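Local coordinates for protein beta-mannosidase (Trichoderma harzianum, PDB 4CVU) that probably hydrolyses terminal beta-linked mannose residues from the non-reducing ends of oligosaccharides, as a fungal beta-mannosidase of glycoside hydrolase family 2, at residues F198-G203 with F449-Y454; T887-P892 with G897-N902. All coordinates share one frame; numbering follows the deposited sequence.

Interaction 1: residues F198-G203 with F449-Y454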
loop_
_atom_site.group_PDB
_atom_site.type_symbol
_atom_site.label_atom_id
_atom_site.label_comp_id
_atom_site.label_asym_id
_atom_site.label_seq_id
_atom_site.Cartn_x
_atom_site.Cartn_y
_atom_site.Cartn_z
ATOM N N PHE A 198 -9.591 -22.186 -7.187
ATOM C CA PHE A 198 -9.540 -22.660 -5.822
ATOM C C PHE A 198 -8.123 -22.681 -5.238
ATOM O O PHE A 198 -7.880 -23.343 -4.201
ATOM C CB PHE A 198 -10.163 -24.055 -5.734
ATOM C CG PHE A 198 -11.515 -24.133 -6.384
ATOM C CD1 PHE A 198 -12.625 -23.598 -5.755
ATOM C CD2 PHE A 198 -11.652 -24.648 -7.665
ATOM C CE1 PHE A 198 -13.856 -23.633 -6.378
ATOM C CE2 PHE A 198 -12.872 -24.660 -8.303
ATOM C CZ PHE A 198 -13.984 -24.158 -7.642
ATOM N N GLY A 199 -7.200 -21.981 -5.936
ATOM C CA GLY A 199 -5.852 -21.808 -5.517
ATOM C C GLY A 199 -4.894 -22.640 -6.335
ATOM O O GLY A 199 -5.251 -23.701 -6.796
ATOM N N TRP A 200 -3.674 -22.146 -6.541
ATOM C CA TRP A 200 -2.594 -23.004 -7.087
ATOM C C TRP A 200 -1.300 -22.562 -6.405
ATOM O O TRP A 200 -1.284 -21.598 -5.597
ATOM C CB TRP A 200 -2.529 -22.933 -8.636
ATOM C CG TRP A 200 -2.154 -24.275 -9.361
ATOM C CD1 TRP A 200 -0.928 -24.654 -9.774
ATOM C CD2 TRP A 200 -3.046 -25.353 -9.725
ATOM N NE1 TRP A 200 -0.967 -25.907 -10.357
ATOM C CE2 TRP A 200 -2.256 -26.359 -10.333
ATOM C CE3 TRP A 200 -4.410 -25.572 -9.574
ATOM C CZ2 TRP A 200 -2.792 -27.555 -10.803
ATOM C CZ3 TRP A 200 -4.965 -26.770 -10.071
ATOM C CH2 TRP A 200 -4.137 -27.750 -10.685
ATOM N N ASP A 201 -0.206 -23.257 -6.717
ATOM C CA ASP A 201 1.066 -22.964 -6.110
ATOM C C ASP A 201 1.749 -21.715 -6.680
ATOM O O ASP A 201 2.831 -21.404 -6.245
ATOM C CB ASP A 201 2.028 -24.186 -6.114
ATOM C CG ASP A 201 2.328 -24.731 -7.487
ATOM O OD1 ASP A 201 1.897 -24.185 -8.533
ATOM O OD2 ASP A 201 3.058 -25.757 -7.531
ATOM N N TRP A 202 1.072 -20.968 -7.554
ATOM C CA TRP A 202 1.509 -19.656 -7.974
ATOM C C TRP A 202 0.393 -18.612 -7.923
ATOM O O TRP A 202 0.596 -17.554 -8.437
ATOM C CB TRP A 202 2.078 -19.648 -9.412
ATOM C CG TRP A 202 1.432 -20.620 -10.317
ATOM C CD1 TRP A 202 1.982 -21.809 -10.763
ATOM C CD2 TRP A 202 0.111 -20.572 -10.829
ATOM N NE1 TRP A 202 1.075 -22.478 -11.534
ATOM C CE2 TRP A 202 -0.078 -21.730 -11.597
ATOM C CE3 TRP A 202 -0.950 -19.645 -10.727
ATOM C CZ2 TRP A 202 -1.274 -21.996 -12.236
ATOM C CZ3 TRP A 202 -2.098 -19.897 -11.384
ATOM C CH2 TRP A 202 -2.279 -21.045 -12.132
ATOM N N GLY A 203 -0.755 -18.914 -7.362
ATOM C CA GLY A 203 -1.922 -17.975 -7.439
ATOM C C GLY A 203 -2.886 -18.145 -6.302
ATOM O O GLY A 203 -2.805 -19.143 -5.538
ATOM N N PHE A 449 -8.683 -30.150 -17.168
ATOM C CA PHE A 449 -8.554 -31.175 -16.168
ATOM C C PHE A 449 -7.080 -31.235 -15.710
ATOM O O PHE A 449 -6.179 -31.296 -16.544
ATOM C CB PHE A 449 -8.969 -32.532 -16.743
ATOM C CG PHE A 449 -10.385 -32.575 -17.236
ATOM C CD1 PHE A 449 -11.427 -32.943 -16.379
ATOM C CD2 PHE A 449 -10.681 -32.269 -18.563
ATOM C CE1 PHE A 449 -12.745 -33.007 -16.857
ATOM C CE2 PHE A 449 -11.977 -32.310 -19.027
ATOM C CZ PHE A 449 -13.019 -32.681 -18.163
ATOM N N SER A 450 -6.840 -31.219 -14.392
ATOM C CA SER A 450 -5.502 -30.881 -13.914
ATOM C C SER A 450 -5.113 -31.323 -12.483
ATOM O O SER A 450 -5.727 -30.913 -11.505
ATOM C CB SER A 450 -5.312 -29.356 -14.106
ATOM O OG SER A 450 -4.015 -28.935 -13.733
ATOM N N ASP A 451 -4.108 -32.196 -12.400
ATOM C CA ASP A 451 -3.441 -32.528 -11.166
ATOM C C ASP A 451 -4.378 -33.130 -10.101
ATOM O O ASP A 451 -4.215 -32.918 -8.902
ATOM C CB ASP A 451 -2.746 -31.276 -10.623
ATOM C CG ASP A 451 -1.676 -31.600 -9.597
ATOM O OD1 ASP A 451 -1.153 -32.749 -9.579
ATOM O OD2 ASP A 451 -1.362 -30.693 -8.781
ATOM N N THR A 452 -5.361 -33.870 -10.570
ATOM C CA THR A 452 -6.195 -34.689 -9.714
ATOM C C THR A 452 -6.938 -35.633 -10.638
ATOM O O THR A 452 -6.854 -35.504 -11.871
ATOM C CB THR A 452 -7.171 -33.844 -8.876
ATOM O OG1 THR A 452 -7.754 -34.649 -7.829
ATOM C CG2 THR A 452 -8.233 -33.205 -9.754
ATOM N N LEU A 453 -7.634 -36.600 -10.037
ATOM C CA LEU A 453 -8.467 -37.534 -10.791
ATOM C C LEU A 453 -9.897 -37.077 -10.667
ATOM O O LEU A 453 -10.227 -36.387 -9.723
ATOM C CB LEU A 453 -8.278 -38.975 -10.300
ATOM C CG LEU A 453 -6.869 -39.552 -10.506
ATOM C CD1 LEU A 453 -6.816 -41.022 -10.105
ATOM C CD2 LEU A 453 -6.374 -39.405 -11.936
ATOM N N TYR A 454 -10.731 -37.464 -11.637
ATOM C CA TYR A 454 -12.043 -36.871 -11.802
ATOM C C TYR A 454 -13.169 -37.918 -11.808
ATOM O O TYR A 454 -12.913 -39.128 -12.030
ATOM C CB TYR A 454 -12.076 -36.053 -13.104
ATOM C CG TYR A 454 -11.294 -34.767 -12.996
ATOM C CD1 TYR A 454 -9.935 -34.741 -13.227
ATOM C CD2 TYR A 454 -11.922 -33.596 -12.613
ATOM C CE1 TYR A 454 -9.217 -33.580 -13.092
ATOM C CE2 TYR A 454 -11.225 -32.421 -12.470
ATOM C CZ TYR A 454 -9.874 -32.401 -12.729
ATOM O OH TYR A 454 -9.155 -31.233 -12.534
#
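W200 meets S450 and D451 with the far end of its indole: CH2 and CZ2, the ring atoms farthest from CB, make the approaches to these side chains. The serine supplies its hydroxyl, W200 CH2 lying 3.3 Å from S450 OG. That oxygen comes at an oblique angle, whereas the carbonyl S450 O lies in the indole plane at the edge, 3.6 Å from W200 CH2. On the aspartate it is the methylene that touches, D451 CB being 3.7 Å from W200 CZ2; the carboxylate is turned 54° from the indole plane and does not stack on it. The serine side chain has OG anti to the backbone N (chi1 -177°), which swings the hydroxyl toward CH2 and CZ2.

Polar groups beside the ring are satisfied by other residues: S450 OG is hydrogen-bonded to S423 O and N488 ND2, and S450 O to R188 NH1. The contact itself is van der Waals packing, since W200 offers ring carbons to S450 OG and D451 CB, and it buries a modest 114 Å² in all. F183 stacks on the W200 ring and W422 meets it edge-to-face.

Inside 449-454, S450 N donates to Y454 OH over 3.0 Å at 161°, and that hydroxyl is also hydrogen-bonded to Q195 OE1. On the other side, W200 and G203 exchange two backbone hydrogen bonds, N to O in both directions, which define a tight turn at the base of the indole.

Segment 449-454 is the loop leading from strand 442-446 to helix 458-475, within the parallel strand succession expected of a family 2 catalytic barrel. Docking of a loop from the galactose-binding-like domain against such a beta-alpha loop is consistent with the modular architecture of family 2 glycosidases.

Interaction 2: residues T887-P892 with G897-N902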
loop_
_atom_site.group_PDB
_atom_site.type_symbol
_atom_site.label_atom_id
_atom_site.label_comp_id
_atom_site.label_asym_id
_atom_site.label_seq_id
_atom_site.Cartn_x
_atom_site.Cartn_y
_atom_site.Cartn_z
ATOM N N THR A 887 25.189 -7.006 -16.276
ATOM C CA THR A 887 24.780 -5.578 -16.372
ATOM C C THR A 887 23.301 -5.520 -16.540
ATOM O O THR A 887 22.769 -6.255 -17.371
ATOM C CB THR A 887 25.477 -4.947 -17.587
ATOM O OG1 THR A 887 26.878 -5.241 -17.522
ATOM C CG2 THR A 887 25.293 -3.426 -17.651
ATOM N N TRP A 888 22.605 -4.588 -15.836
ATOM C CA TRP A 888 21.178 -4.716 -15.684
ATOM C C TRP A 888 20.577 -3.345 -15.642
ATOM O O TRP A 888 20.897 -2.607 -14.735
ATOM C CB TRP A 888 20.841 -5.454 -14.365
ATOM C CG TRP A 888 19.365 -5.621 -14.134
ATOM C CD1 TRP A 888 18.591 -4.950 -13.213
ATOM C CD2 TRP A 888 18.474 -6.461 -14.879
ATOM N NE1 TRP A 888 17.265 -5.366 -13.317
ATOM C CE2 TRP A 888 17.168 -6.277 -14.341
ATOM C CE3 TRP A 888 18.648 -7.373 -15.915
ATOM C CZ2 TRP A 888 16.074 -6.949 -14.823
ATOM C CZ3 TRP A 888 17.537 -8.046 -16.403
ATOM C CH2 TRP A 888 16.274 -7.834 -15.869
ATOM N N LEU A 889 19.701 -3.072 -16.597
ATOM C CA LEU A 889 18.927 -1.839 -16.668
ATOM C C LEU A 889 17.596 -2.096 -16.060
ATOM O O LEU A 889 17.006 -3.146 -16.301
ATOM C CB LEU A 889 18.755 -1.453 -18.120
ATOM C CG LEU A 889 20.078 -1.145 -18.861
ATOM C CD1 LEU A 889 19.914 -1.420 -20.335
ATOM C CD2 LEU A 889 20.476 0.277 -18.645
ATOM N N THR A 890 17.088 -1.125 -15.292
ATOM C CA THR A 890 15.855 -1.259 -14.628
ATOM C C THR A 890 15.053 -0.054 -15.063
ATOM O O THR A 890 15.507 1.028 -14.800
ATOM C CB THR A 890 16.011 -1.184 -13.072
ATOM O OG1 THR A 890 16.889 -2.214 -12.614
ATOM C CG2 THR A 890 14.636 -1.345 -12.412
ATOM N N HIS A 891 13.925 -0.264 -15.753
ATOM C CA HIS A 891 12.970 0.832 -16.065
ATOM C C HIS A 891 12.080 1.124 -14.851
ATOM O O HIS A 891 11.829 0.248 -14.047
ATOM C CB HIS A 891 12.159 0.468 -17.320
ATOM C CG HIS A 891 11.100 -0.565 -17.104
ATOM N ND1 HIS A 891 9.837 -0.240 -16.662
ATOM C CD2 HIS A 891 11.098 -1.900 -17.310
ATOM C CE1 HIS A 891 9.105 -1.335 -16.591
ATOM N NE2 HIS A 891 9.857 -2.357 -16.970
ATOM N N PRO A 892 11.595 2.374 -14.712
ATOM C CA PRO A 892 10.813 2.712 -13.551
ATOM C C PRO A 892 9.380 2.215 -13.633
ATOM O O PRO A 892 8.944 1.696 -14.662
ATOM C CB PRO A 892 10.812 4.249 -13.576
ATOM C CG PRO A 892 10.836 4.571 -15.017
ATOM C CD PRO A 892 11.779 3.529 -15.593
ATOM N N GLY A 897 7.157 -2.126 -20.935
ATOM C CA GLY A 897 7.962 -2.479 -22.066
ATOM C C GLY A 897 9.125 -3.367 -21.722
ATOM O O GLY A 897 9.123 -4.018 -20.689
ATOM N N PHE A 898 10.135 -3.375 -22.578
ATOM C CA PHE A 898 11.320 -4.176 -22.357
ATOM C C PHE A 898 12.479 -3.656 -23.222
ATOM O O PHE A 898 12.262 -3.111 -24.302
ATOM C CB PHE A 898 11.032 -5.658 -22.606
ATOM C CG PHE A 898 10.309 -5.939 -23.905
ATOM C CD1 PHE A 898 11.025 -6.052 -25.101
ATOM C CD2 PHE A 898 8.928 -6.078 -23.940
ATOM C CE1 PHE A 898 10.375 -6.306 -26.310
ATOM C CE2 PHE A 898 8.262 -6.329 -25.140
ATOM C CZ PHE A 898 8.994 -6.426 -26.334
ATOM N N PHE A 899 13.690 -3.859 -22.735
ATOM C CA PHE A 899 14.919 -3.478 -23.433
ATOM C C PHE A 899 15.266 -4.547 -24.489
ATOM O O PHE A 899 14.864 -5.713 -24.365
ATOM C CB PHE A 899 16.070 -3.340 -22.437
ATOM C CG PHE A 899 15.874 -2.239 -21.428
ATOM C CD1 PHE A 899 16.244 -0.919 -21.733
ATOM C CD2 PHE A 899 15.340 -2.510 -20.165
ATOM C CE1 PHE A 899 16.047 0.114 -20.818
ATOM C CE2 PHE A 899 15.137 -1.483 -19.252
ATOM C CZ PHE A 899 15.509 -0.170 -19.576
ATOM N N ASP A 900 16.066 -4.159 -25.490
ATOM C CA ASP A 900 16.435 -5.110 -26.555
ATOM C C ASP A 900 17.529 -6.055 -26.105
ATOM O O ASP A 900 17.856 -7.014 -26.789
ATOM C CB ASP A 900 16.805 -4.397 -27.861
ATOM C CG ASP A 900 18.119 -3.646 -27.789
ATOM O OD1 ASP A 900 19.013 -4.014 -26.994
ATOM O OD2 ASP A 900 18.288 -2.685 -28.587
ATOM N N ASP A 901 18.095 -5.769 -24.935
ATOM C CA ASP A 901 19.020 -6.683 -24.291
ATOM C C ASP A 901 19.147 -6.295 -22.821
ATOM O O ASP A 901 18.863 -5.159 -22.456
ATOM C CB ASP A 901 20.406 -6.618 -24.936
ATOM C CG ASP A 901 21.217 -7.884 -24.684
ATOM O OD1 ASP A 901 20.623 -8.898 -24.263
ATOM O OD2 ASP A 901 22.444 -7.856 -24.879
ATOM N N ASN A 902 19.527 -7.257 -21.995
ATOM C CA ASN A 902 19.729 -7.012 -20.581
ATOM C C ASN A 902 20.478 -8.195 -19.986
ATOM O O ASN A 902 20.541 -9.251 -20.622
ATOM C CB ASN A 902 18.381 -6.785 -19.865
ATOM C CG ASN A 902 18.433 -5.662 -18.866
ATOM O OD1 ASN A 902 19.510 -5.224 -18.482
ATOM N ND2 ASN A 902 17.275 -5.183 -18.436
HETATM O O HOH W 1 9.993 -4.891 -18.476
#
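N902 and L889 join the two sheets of an immunoglobulin-like sandwich: strand 884-890 belongs to the three-stranded sheet, and the chain leaving strand 895-899 of the four-stranded sheet reaches across to it.

Two hydrogen bonds carry the polar part. L889 N donates to N902 OD1 over 2.9 Å, and N902 ND2 returns a bond to L889 O over 3.0 Å. Both are close to straight, at 170°, and each donor lies in the acceptor's carbonyl plane on a lone pair; the side-chain amide thus grips both backbone polar groups of one strand residue.

The same amide also lies over a face of the W888 indole, its plane only 11° from that of the ring, with W888 CE3 3.4 Å from N902 CG. With chi1 at 180°, the indole of W888 has its six-membered ring beneath this amide. Replacing this asparagine by an alanine is likely to leave the N-H and C=O of L889 without these mates and to uncover part of the indole face.

Apolar packing completes the seam. L889 CB forms a CH-pi contact over the F899 ring, 3.9 Å from its centroid, while H891 CB lies 4.1 Å from F899 CE2. V914 of strand 911-921 touches both L889 and F899, and V933 of strand 932-934 touches L889.

At the far end a water bridges H891 NE2, 3.0 Å from it, and G897 O; the other ring nitrogen, H891 ND1, donates to P892 O over 2.9 Å, the carbonyl oxygen standing out of the ring plane.

Interaction 1 closes along the chain before interaction 2 opens, and the two are separate in space: their centres lie 34 Å apart, their nearest atoms about 20 Å. They share no sheet. Interaction 1 spans 246 residues of sequence and joins a loop of the galactose-binding-like domain to the loop after strand 442-446 of the mixed sheet. Interaction 2 spans only four intervening residues, inside the C-terminal Ig-fold domain, linking its three- and four-stranded sheets. Helix 729-736, which comes after the last strand of the mixed sheet, 702-705, packs on F898 and N902. One contact is thus part of the seam between modules, the other lies within one module.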